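Local atomic coordinates of B-cell CLL/lymphoma 9 protein (Homo sapiens, PDB entry 2VPB), a protein that promotes the transcriptional activity of beta-catenin in Wnt signalling, here represented by its HD1 domain, which includes the region that interacts with PYGO1. Residues V7-S11 and I30-H34. Residues are numbered along the deposited sequence; the frame is centred on the assembly and turned at random.
Sequences VYVFS and IVSFH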
# COMPACT_ATOMS: atom_id res chain seq x y z
N VAL B 7 -11.38 -5.49 3.52
CA VAL B 7 -10.20 -4.99 2.82
C VAL B 7 -9.23 -4.49 3.87
O VAL B 7 -9.61 -3.69 4.74
CB VAL B 7 -10.55 -3.85 1.84
CG1 VAL B 7 -9.29 -3.27 1.22
CG2 VAL B 7 -11.50 -4.36 0.75
N TYR B 8 -8.00 -4.97 3.80
CA TYR B 8 -6.97 -4.58 4.75
C TYR B 8 -6.25 -3.33 4.27
O TYR B 8 -5.86 -3.24 3.11
CB TYR B 8 -6.00 -5.74 4.97
CG TYR B 8 -6.70 -6.89 5.63
CD1 TYR B 8 -7.03 -6.81 6.99
CD2 TYR B 8 -7.05 -8.04 4.92
CE1 TYR B 8 -7.70 -7.84 7.61
CE2 TYR B 8 -7.73 -9.09 5.56
CZ TYR B 8 -8.04 -8.98 6.90
OH TYR B 8 -8.70 -10.00 7.56
N VAL B 9 -6.10 -2.37 5.17
CA VAL B 9 -5.50 -1.08 4.84
C VAL B 9 -4.13 -1.01 5.52
O VAL B 9 -4.04 -0.98 6.75
CB VAL B 9 -6.40 0.10 5.28
CG1 VAL B 9 -5.84 1.43 4.79
CG2 VAL B 9 -7.84 -0.09 4.74
N PHE B 10 -3.07 -1.04 4.70
CA PHE B 10 -1.70 -1.03 5.21
C PHE B 10 -1.09 0.38 5.17
O PHE B 10 -1.11 1.04 4.12
CB PHE B 10 -0.81 -1.90 4.29
CG PHE B 10 -1.03 -3.39 4.41
CD1 PHE B 10 -0.09 -4.19 5.04
CD2 PHE B 10 -2.14 -3.99 3.84
CE1 PHE B 10 -0.27 -5.57 5.15
CE2 PHE B 10 -2.33 -5.37 3.93
CZ PHE B 10 -1.39 -6.17 4.60
N SER B 11 -0.51 0.82 6.29
CA SER B 11 0.42 1.94 6.23
C SER B 11 1.68 1.53 5.47
O SER B 11 1.92 0.34 5.22
CB SER B 11 0.83 2.39 7.64
OG SER B 11 1.52 1.35 8.31
N ILE B 30 1.22 -11.22 2.11
CA ILE B 30 1.17 -10.06 3.00
C ILE B 30 -0.14 -9.98 3.80
O ILE B 30 -0.23 -9.18 4.74
CB ILE B 30 1.41 -8.71 2.24
CG1 ILE B 30 0.33 -8.45 1.16
CG2 ILE B 30 2.83 -8.68 1.63
CD1 ILE B 30 0.29 -7.03 0.70
N VAL B 31 -1.14 -10.79 3.45
CA VAL B 31 -2.39 -10.83 4.23
C VAL B 31 -2.60 -12.17 4.95
O VAL B 31 -3.71 -12.49 5.39
CB VAL B 31 -3.65 -10.45 3.39
CG1 VAL B 31 -3.61 -8.97 2.98
CG2 VAL B 31 -3.78 -11.36 2.17
N SER B 32 -1.52 -12.94 5.08
CA SER B 32 -1.57 -14.23 5.78
C SER B 32 -1.47 -14.03 7.30
O SER B 32 -0.53 -14.50 7.94
CB SER B 32 -0.45 -15.14 5.30
OG SER B 32 -0.61 -15.40 3.92
N PHE B 33 -2.44 -13.31 7.86
CA PHE B 33 -2.41 -13.00 9.30
C PHE B 33 -2.54 -14.27 10.11
O PHE B 33 -3.19 -15.23 9.69
CB PHE B 33 -3.51 -12.01 9.67
CG PHE B 33 -3.48 -10.76 8.86
CD1 PHE B 33 -2.50 -9.81 9.05
CD2 PHE B 33 -4.45 -10.55 7.88
CE1 PHE B 33 -2.47 -8.64 8.26
CE2 PHE B 33 -4.43 -9.39 7.11
CZ PHE B 33 -3.44 -8.44 7.30
N HIS B 34 -1.91 -14.28 11.28
CA HIS B 34 -1.85 -15.50 12.08
C HIS B 34 -1.47 -15.15 13.49
O HIS B 34 -1.20 -13.99 13.81
CB HIS B 34 -0.79 -16.42 11.49
CG HIS B 34 0.56 -15.79 11.43
ND1 HIS B 34 1.54 -16.02 12.37
CD2 HIS B 34 1.08 -14.88 10.57
CE1 HIS B 34 2.61 -15.29 12.08
NE2 HIS B 34 2.35 -14.59 10.99
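Y8 and V31 have the nearest CA atoms of the two segments, 7.8 Å apart, between a short strand (8-10) and the irregular tail that follows helix 12-23; no hydrogen bond links them, and strand side chains meet side chains and one backbone carbonyl of the tail. Y8 and F33 form an edge-to-face aromatic pair with planes inclined at 58° and centroids 4.6 Å apart. F33 puts CE2 over the middle of the Y8 ring, 3.6 Å from Y8 CZ. Both CB atoms point across the gap with CG anti to the carbonyl carbon (chi1 -66° and -54°), and the side chains run past each other in opposite directions. F10, two residues along the strand, joins the pair, its CZ 4.1 Å from F33 CZ. CZ also meets the I30 backbone at the ring edge, 3.2 Å from I30 O, while V31 CG1 lies at that edge, 3.9 Å from F10 CZ. The same V31 CG1 touches Y8 CD2 at 4.1 Å, so one methyl bridges both strand rings. I30 CD1 is a looser neighbour of F10 CZ at 4.3 Å; both side chains rest on A18 of the helix. The strand extends a beta sheet of the other protein through a parallel ladder. Without hydrogen bond or salt bridge, the largely apolar junction probably relies on shape fit and burial to hold together tail and strand, both within the PYGO1-interacting region.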